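Local structure of HTH-type transcriptional regulator LysG (3ISP) at residues P191-L205 with F227-M239. The protein probably activates expression of the exporter LysE and represses its own gene, acting as a homodimeric DNA-binding transcription factor of the LysR family. Sequence-based numbering, arbitrary orientation.
Sequences PSLAWNRDDGLQDML and FTAAARAGLGWGM
Trp195 lies over one face of the Phe227 ring and Leu193 CD1 more loosely over the other, with Leu193 CB touching CE1, while the backbone of Ala194 and the side-chain amide of Gln202 sit at its edge. These residues belong to the LysR substrate-binding domain, of periplasmic-binding-protein type. The Trp195 indole leans over the phenyl ring obliquely, the five-membered ring centroid 4.3 Å from that of Phe227 and the planes 36° apart. A second flat group, the Trp237 indole, carries Ser192 CB over one face, a CH-pi contact 3.9 Å from the five-membered ring centroid; Leu205 CD2 meets its CZ3 at 3.7 Å. The chain at 191-193 runs beside the approach to strand 238-241, joined to it by a single parallel beta bridge: Trp237 N donates to Pro191 O (3.1 Å) and Leu193 N to Trp237 O (2.6 Å). Leu193, with CG beside the backbone N and anti to the carbonyl carbon (chi1 -55°), sends CD1 against Ala230 and Ala231 of helix 224-232, which ends in a Schellman motif at Gly234. Met239, bent at chi2 and chi3, sets CG on Leu201 CB and SD across Leu205 CB; Phe182 meets Trp237 edge-to-face. Arg197 reaches Asp123 of the second subunit in a salt bridge. Asp199 ties the turn together, OD2 accepting from Trp195 N on its anti side (3.1 Å) and OD1 capping the helix start through Leu201 N, also 3.1 Å away.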
ATOM      1  N   PRO A 191     -27.745  -4.224  10.665  1.00 65.28           N
ATOM      2  CA  PRO A 191     -26.509  -4.572   9.958  1.00 64.35           C
ATOM      3  C   PRO A 191     -26.600  -4.269   8.464  1.00 57.54           C
ATOM      4  O   PRO A 191     -27.568  -4.662   7.820  1.00 58.14           O
ATOM      5  CB  PRO A 191     -26.394  -6.087  10.186  1.00 58.25           C
ATOM      6  CG  PRO A 191     -27.144  -6.328  11.436  1.00 60.16           C
ATOM      7  CD  PRO A 191     -28.303  -5.375  11.391  1.00 60.83           C
ATOM      8  N   SER A 192     -25.608  -3.581   7.914  1.00 57.07           N
ATOM      9  CA  SER A 192     -25.551  -3.418   6.460  1.00 62.03           C
ATOM     10  C   SER A 192     -24.565  -4.410   5.845  1.00 57.58           C
ATOM     11  O   SER A 192     -23.751  -5.005   6.541  1.00 59.16           O
ATOM     12  CB  SER A 192     -25.196  -1.980   6.062  1.00 54.40           C
ATOM     13  OG  SER A 192     -23.829  -1.702   6.307  1.00 57.72           O
ATOM     14  N   LEU A 193     -24.657  -4.594   4.537  1.00 54.36           N
ATOM     15  CA  LEU A 193     -23.693  -5.403   3.815  1.00 51.00           C
ATOM     16  C   LEU A 193     -22.700  -4.531   3.040  1.00 53.91           C
ATOM     17  O   LEU A 193     -22.685  -3.303   3.162  1.00 55.72           O
ATOM     18  CB  LEU A 193     -24.416  -6.316   2.839  1.00 49.43           C
ATOM     19  CG  LEU A 193     -25.493  -7.216   3.413  1.00 50.19           C
ATOM     20  CD1 LEU A 193     -26.009  -8.139   2.326  1.00 47.26           C
ATOM     21  CD2 LEU A 193     -24.924  -7.995   4.584  1.00 50.81           C
ATOM     22  N   ALA A 194     -21.885  -5.190   2.231  1.00 51.41           N
ATOM     23  CA  ALA A 194     -20.874  -4.534   1.426  1.00 58.71           C
ATOM     24  C   ALA A 194     -19.933  -5.589   0.853  1.00 58.99           C
ATOM     25  O   ALA A 194     -19.733  -6.643   1.457  1.00 57.70           O
ATOM     26  CB  ALA A 194     -20.101  -3.524   2.251  1.00 53.98           C
ATOM     27  N   TRP A 195     -19.363  -5.305  -0.311  1.00 56.45           N
ATOM     28  CA  TRP A 195     -18.415  -6.218  -0.924  1.00 59.87           C
ATOM     29  C   TRP A 195     -17.080  -6.171  -0.211  1.00 58.47           C
ATOM     30  O   TRP A 195     -16.373  -7.177  -0.131  1.00 60.78           O
ATOM     31  CB  TRP A 195     -18.232  -5.889  -2.408  1.00 57.98           C
ATOM     32  CG  TRP A 195     -19.325  -6.444  -3.231  1.00 52.37           C
ATOM     33  CD1 TRP A 195     -20.670  -6.215  -3.083  1.00 55.10           C
ATOM     34  CD2 TRP A 195     -19.189  -7.342  -4.330  1.00 48.71           C
ATOM     35  NE1 TRP A 195     -21.377  -6.926  -4.026  1.00 54.26           N
ATOM     36  CE2 TRP A 195     -20.489  -7.625  -4.804  1.00 50.40           C
ATOM     37  CE3 TRP A 195     -18.097  -7.939  -4.955  1.00 50.92           C
ATOM     38  CZ2 TRP A 195     -20.720  -8.470  -5.879  1.00 46.50           C
ATOM     39  CZ3 TRP A 195     -18.332  -8.788  -6.023  1.00 54.48           C
ATOM     40  CH2 TRP A 195     -19.636  -9.041  -6.476  1.00 50.56           C
ATOM     41  N   ASN A 196     -16.749  -4.994   0.305  1.00 56.63           N
ATOM     42  CA  ASN A 196     -15.488  -4.773   1.005  1.00 64.73           C
ATOM     43  C   ASN A 196     -15.378  -3.321   1.452  1.00 65.98           C
ATOM     44  O   ASN A 196     -16.352  -2.575   1.375  1.00 69.28           O
ATOM     45  CB  ASN A 196     -14.303  -5.160   0.119  1.00 62.81           C
ATOM     46  CG  ASN A 196     -14.301  -4.419  -1.193  1.00 60.67           C
ATOM     47  OD1 ASN A 196     -14.243  -3.190  -1.229  1.00 62.76           O
ATOM     48  ND2 ASN A 196     -14.364  -5.161  -2.283  1.00 53.15           N
ATOM     49  N   ARG A 197     -14.203  -2.909   1.910  1.00 69.62           N
ATOM     50  CA  ARG A 197     -14.052  -1.557   2.458  1.00 72.36           C
ATOM     51  C   ARG A 197     -14.204  -0.469   1.394  1.00 68.46           C
ATOM     52  O   ARG A 197     -14.772   0.591   1.659  1.00 72.44           O
ATOM     53  CB  ARG A 197     -12.717  -1.395   3.196  1.00 76.60           C
ATOM     54  CG  ARG A 197     -12.237  -2.647   3.915  1.00 73.66           C
ATOM     55  CD  ARG A 197     -13.368  -3.369   4.603  1.00 67.26           C
ATOM     56  NE  ARG A 197     -12.917  -4.649   5.130  1.00 73.34           N
ATOM     57  CZ  ARG A 197     -12.455  -4.822   6.364  1.00 76.79           C
ATOM     58  NH1 ARG A 197     -12.388  -3.789   7.196  1.00 76.57           N
ATOM     59  NH2 ARG A 197     -12.065  -6.026   6.768  1.00 67.85           N
ATOM     60  N   ASP A 198     -13.710  -0.742   0.190  1.00 67.56           N
ATOM     61  CA  ASP A 198     -13.770   0.236  -0.896  1.00 68.59           C
ATOM     62  C   ASP A 198     -15.185   0.384  -1.483  1.00 68.28           C
ATOM     63  O   ASP A 198     -15.470   1.331  -2.231  1.00 70.17           O
ATOM     64  CB  ASP A 198     -12.748  -0.107  -1.995  1.00 64.57           C
ATOM     65  CG  ASP A 198     -11.347  -0.368  -1.438  1.00 77.05           C
ATOM     66  OD1 ASP A 198     -11.049   0.092  -0.303  1.00 71.00           O
ATOM     67  OD2 ASP A 198     -10.548  -1.042  -2.136  1.00 73.97           O
ATOM     68  N   ASP A 199     -16.071  -0.550  -1.146  1.00 65.81           N
ATOM     69  CA  ASP A 199     -17.462  -0.457  -1.575  1.00 61.51           C
ATOM     70  C   ASP A 199     -18.138   0.728  -0.912  1.00 64.87           C
ATOM     71  O   ASP A 199     -18.284   0.768   0.308  1.00 69.78           O
ATOM     72  CB  ASP A 199     -18.229  -1.728  -1.246  1.00 60.64           C
ATOM     73  CG  ASP A 199     -19.612  -1.727  -1.842  1.00 66.21           C
ATOM     74  OD1 ASP A 199     -19.895  -0.802  -2.642  1.00 58.82           O
ATOM     75  OD2 ASP A 199     -20.411  -2.645  -1.512  1.00 68.68           O
ATOM     76  N   GLY A 200     -18.544   1.701  -1.718  1.00 60.04           N
ATOM     77  CA  GLY A 200     -19.132   2.908  -1.182  1.00 58.44           C
ATOM     78  C   GLY A 200     -20.619   2.959  -1.449  1.00 61.86           C
ATOM     79  O   GLY A 200     -21.307   3.883  -1.007  1.00 58.90           O
ATOM     80  N   LEU A 201     -21.113   1.963  -2.179  1.00 56.16           N
ATOM     81  CA  LEU A 201     -22.514   1.920  -2.579  1.00 55.82           C
ATOM     82  C   LEU A 201     -23.495   2.182  -1.436  1.00 56.96           C
ATOM     83  O   LEU A 201     -24.347   3.050  -1.542  1.00 66.20           O
ATOM     84  CB  LEU A 201     -22.825   0.598  -3.278  1.00 52.21           C
ATOM     85  CG  LEU A 201     -22.960   0.702  -4.798  1.00 56.28           C
ATOM     86  CD1 LEU A 201     -22.377   2.016  -5.281  1.00 55.00           C
ATOM     87  CD2 LEU A 201     -22.289  -0.468  -5.486  1.00 57.34           C
ATOM     88  N   GLN A 202     -23.367   1.446  -0.341  1.00 56.91           N
ATOM     89  CA  GLN A 202     -24.268   1.600   0.792  1.00 60.76           C
ATOM     90  C   GLN A 202     -24.097   2.986   1.430  1.00 63.58           C
ATOM     91  O   GLN A 202     -25.040   3.571   1.972  1.00 61.36           O
ATOM     92  CB  GLN A 202     -23.999   0.497   1.833  1.00 58.59           C
ATOM     93  CG  GLN A 202     -24.640  -0.864   1.538  1.00 57.93           C
ATOM     94  CD  GLN A 202     -23.961  -1.655   0.414  1.00 59.11           C
ATOM     95  OE1 GLN A 202     -22.802  -1.418   0.061  1.00 55.22           O
ATOM     96  NE2 GLN A 202     -24.690  -2.607  -0.145  1.00 56.74           N
ATOM     97  N   ASP A 203     -22.878   3.506   1.367  1.00 63.67           N
ATOM     98  CA  ASP A 203     -22.566   4.771   2.008  1.00 62.14           C
ATOM     99  C   ASP A 203     -23.213   5.943   1.273  1.00 67.18           C
ATOM    100  O   ASP A 203     -23.545   6.958   1.884  1.00 74.94           O
ATOM    101  CB  ASP A 203     -21.051   4.970   2.080  1.00 62.17           C
ATOM    102  CG  ASP A 203     -20.413   4.217   3.227  1.00 63.42           C
ATOM    103  OD1 ASP A 203     -21.149   3.507   3.951  1.00 60.22           O
ATOM    104  OD2 ASP A 203     -19.175   4.345   3.410  1.00 56.74           O
ATOM    105  N   MET A 204     -23.386   5.811  -0.038  1.00 63.39           N
ATOM    106  CA  MET A 204     -23.957   6.894  -0.826  1.00 65.57           C
ATOM    107  C   MET A 204     -25.434   7.030  -0.514  1.00 71.93           C
ATOM    108  O   MET A 204     -25.953   8.147  -0.386  1.00 74.22           O
ATOM    109  CB  MET A 204     -23.726   6.678  -2.316  1.00 64.69           C
ATOM    110  CG  MET A 204     -22.282   6.830  -2.723  1.00 61.54           C
ATOM    111  SD  MET A 204     -22.098   6.484  -4.471  1.00 70.64           S
ATOM    112  CE  MET A 204     -20.473   5.706  -4.482  1.00 61.75           C
ATOM    113  N   LEU A 205     -26.113   5.890  -0.404  1.00 69.43           N
ATOM    114  CA  LEU A 205     -27.379   5.839   0.312  1.00 68.51           C
ATOM    115  C   LEU A 205     -26.983   6.155   1.748  1.00 72.35           C
ATOM    116  O   LEU A 205     -25.800   6.137   2.082  1.00 73.76           O
ATOM    117  CB  LEU A 205     -28.009   4.448   0.225  1.00 59.63           C
ATOM    118  CG  LEU A 205     -29.529   4.443   0.382  1.00 65.45           C
ATOM    119  CD1 LEU A 205     -30.209   4.365  -0.976  1.00 61.74           C
ATOM    120  CD2 LEU A 205     -29.985   3.299   1.262  1.00 64.10           C
ATOM    121  N   PHE A 227     -22.664 -12.234  -1.996  1.00 53.87           N
ATOM    122  CA  PHE A 227     -23.411 -11.051  -1.582  1.00 49.41           C
ATOM    123  C   PHE A 227     -24.880 -11.378  -1.595  1.00 50.58           C
ATOM    124  O   PHE A 227     -25.627 -10.911  -0.738  1.00 53.19           O
ATOM    125  CB  PHE A 227     -23.162  -9.898  -2.546  1.00 53.06           C
ATOM    126  CG  PHE A 227     -23.519  -8.540  -2.001  1.00 47.61           C
ATOM    127  CD1 PHE A 227     -22.708  -7.920  -1.064  1.00 48.87           C
ATOM    128  CD2 PHE A 227     -24.627  -7.862  -2.467  1.00 48.97           C
ATOM    129  CE1 PHE A 227     -23.011  -6.661  -0.572  1.00 45.44           C
ATOM    130  CE2 PHE A 227     -24.935  -6.596  -1.986  1.00 49.55           C
ATOM    131  CZ  PHE A 227     -24.124  -6.000  -1.033  1.00 48.52           C
ATOM    132  N   THR A 228     -25.295 -12.192  -2.562  1.00 47.00           N
ATOM    133  CA  THR A 228     -26.711 -12.529  -2.678  1.00 53.91           C
ATOM    134  C   THR A 228     -27.203 -13.446  -1.543  1.00 55.69           C
ATOM    135  O   THR A 228     -28.296 -13.235  -1.003  1.00 55.35           O
ATOM    136  CB  THR A 228     -27.077 -13.101  -4.071  1.00 54.25           C
ATOM    137  OG1 THR A 228     -26.925 -12.075  -5.058  1.00 55.65           O
ATOM    138  CG2 THR A 228     -28.521 -13.578  -4.097  1.00 50.12           C
ATOM    139  N   ALA A 229     -26.404 -14.450  -1.180  1.00 52.88           N
ATOM    140  CA  ALA A 229     -26.766 -15.332  -0.071  1.00 53.39           C
ATOM    141  C   ALA A 229     -26.836 -14.553   1.243  1.00 49.29           C
ATOM    142  O   ALA A 229     -27.773 -14.706   2.013  1.00 50.36           O
ATOM    143  CB  ALA A 229     -25.797 -16.502   0.041  1.00 51.80           C
ATOM    144  N   ALA A 230     -25.845 -13.712   1.488  1.00 49.34           N
ATOM    145  CA  ALA A 230     -25.868 -12.841   2.653  1.00 48.98           C
ATOM    146  C   ALA A 230     -27.223 -12.152   2.798  1.00 52.43           C
ATOM    147  O   ALA A 230     -27.858 -12.226   3.853  1.00 49.55           O
ATOM    148  CB  ALA A 230     -24.756 -11.813   2.567  1.00 48.34           C
ATOM    149  N   ALA A 231     -27.662 -11.474   1.739  1.00 52.85           N
ATOM    150  CA  ALA A 231     -28.909 -10.728   1.801  1.00 50.60           C
ATOM    151  C   ALA A 231     -30.077 -11.684   1.949  1.00 51.23           C
ATOM    152  O   ALA A 231     -30.947 -11.475   2.786  1.00 52.66           O
ATOM    153  CB  ALA A 231     -29.088  -9.857   0.579  1.00 49.20           C
ATOM    154  N   ARG A 232     -30.098 -12.734   1.136  1.00 50.03           N
ATOM    155  CA  ARG A 232     -31.175 -13.708   1.214  1.00 51.51           C
ATOM    156  C   ARG A 232     -31.252 -14.342   2.610  1.00 53.70           C
ATOM    157  O   ARG A 232     -32.333 -14.662   3.091  1.00 56.84           O
ATOM    158  CB  ARG A 232     -31.016 -14.773   0.138  1.00 49.95           C
ATOM    159  CG  ARG A 232     -31.640 -14.402  -1.188  1.00 57.84           C
ATOM    160  CD  ARG A 232     -31.482 -15.541  -2.194  1.00 59.76           C
ATOM    161  NE  ARG A 232     -31.985 -15.193  -3.521  1.00 67.26           N
ATOM    162  CZ  ARG A 232     -33.272 -15.196  -3.870  1.00 70.12           C
ATOM    163  NH1 ARG A 232     -34.205 -15.524  -2.987  1.00 66.23           N
ATOM    164  NH2 ARG A 232     -33.626 -14.864  -5.108  1.00 72.31           N
ATOM    165  N   ALA A 233     -30.098 -14.495   3.253  1.00 52.11           N
ATOM    166  CA  ALA A 233     -29.989 -15.049   4.595  1.00 48.09           C
ATOM    167  C   ALA A 233     -30.106 -13.992   5.715  1.00 53.59           C
ATOM    168  O   ALA A 233     -29.554 -14.156   6.802  1.00 56.27           O
ATOM    169  CB  ALA A 233     -28.684 -15.808   4.726  1.00 45.18           C
ATOM    170  N   GLY A 234     -30.814 -12.907   5.443  1.00 48.85           N
ATOM    171  CA  GLY A 234     -31.052 -11.876   6.434  1.00 48.90           C
ATOM    172  C   GLY A 234     -29.885 -11.311   7.223  1.00 50.73           C
ATOM    173  O   GLY A 234     -30.090 -10.696   8.265  1.00 51.22           O
ATOM    174  N   LEU A 235     -28.663 -11.489   6.739  1.00 52.65           N
ATOM    175  CA  LEU A 235     -27.505 -10.902   7.413  1.00 49.33           C
ATOM    176  C   LEU A 235     -27.554  -9.376   7.507  1.00 53.12           C
ATOM    177  O   LEU A 235     -27.101  -8.793   8.495  1.00 58.36           O
ATOM    178  CB  LEU A 235     -26.213 -11.323   6.720  1.00 54.37           C
ATOM    179  CG  LEU A 235     -25.473 -12.498   7.348  1.00 59.42           C
ATOM    180  CD1 LEU A 235     -24.112 -12.705   6.673  1.00 55.06           C
ATOM    181  CD2 LEU A 235     -25.311 -12.248   8.840  1.00 58.83           C
ATOM    182  N   GLY A 236     -28.083  -8.727   6.475  1.00 51.57           N
ATOM    183  CA  GLY A 236     -28.091  -7.275   6.426  1.00 55.29           C
ATOM    184  C   GLY A 236     -28.732  -6.738   5.167  1.00 52.40           C
ATOM    185  O   GLY A 236     -29.104  -7.514   4.291  1.00 54.32           O
ATOM    186  N   TRP A 237     -28.875  -5.418   5.079  1.00 52.75           N
ATOM    187  CA  TRP A 237     -29.349  -4.778   3.844  1.00 57.03           C
ATOM    188  C   TRP A 237     -28.143  -4.345   3.006  1.00 55.95           C
ATOM    189  O   TRP A 237     -27.056  -4.105   3.546  1.00 52.40           O
ATOM    190  CB  TRP A 237     -30.266  -3.568   4.132  1.00 54.11           C
ATOM    191  CG  TRP A 237     -29.544  -2.392   4.754  1.00 50.06           C
ATOM    192  CD1 TRP A 237     -29.302  -2.191   6.077  1.00 54.77           C
ATOM    193  CD2 TRP A 237     -28.960  -1.281   4.071  1.00 52.12           C
ATOM    194  NE1 TRP A 237     -28.605  -1.020   6.265  1.00 53.86           N
ATOM    195  CE2 TRP A 237     -28.386  -0.444   5.045  1.00 54.67           C
ATOM    196  CE3 TRP A 237     -28.860  -0.915   2.728  1.00 56.35           C
ATOM    197  CZ2 TRP A 237     -27.729   0.741   4.717  1.00 57.44           C
ATOM    198  CZ3 TRP A 237     -28.207   0.264   2.412  1.00 54.32           C
ATOM    199  CH2 TRP A 237     -27.646   1.072   3.402  1.00 50.17           C
ATOM    200  N   GLY A 238     -28.345  -4.252   1.693  1.00 51.39           N
ATOM    201  CA  GLY A 238     -27.291  -3.869   0.770  1.00 52.39           C
ATOM    202  C   GLY A 238     -27.806  -3.384  -0.576  1.00 53.42           C
ATOM    203  O   GLY A 238     -28.961  -3.616  -0.927  1.00 54.94           O
ATOM    204  N   MET A 239     -26.950  -2.710  -1.338  1.00 51.30           N
ATOM    205  CA  MET A 239     -27.348  -2.202  -2.645  1.00 53.73           C
ATOM    206  C   MET A 239     -27.181  -3.249  -3.758  1.00 50.09           C
ATOM    207  O   MET A 239     -26.095  -3.805  -3.964  1.00 52.15           O
ATOM    208  CB  MET A 239     -26.564  -0.935  -2.975  1.00 53.65           C
ATOM    209  CG  MET A 239     -26.454   0.053  -1.832  1.00 53.47           C
ATOM    210  SD  MET A 239     -27.948   0.994  -1.527  1.00 44.93           S
ATOM    211  CE  MET A 239     -28.760   0.981  -3.107  1.00 47.44           C
TER
HETATM  212  O   HOH W   1     -23.637  -5.561  -5.401  1.00 53.04           O
HETATM  213  O   HOH W   2     -23.085  -3.613  -3.328  1.00 56.06           O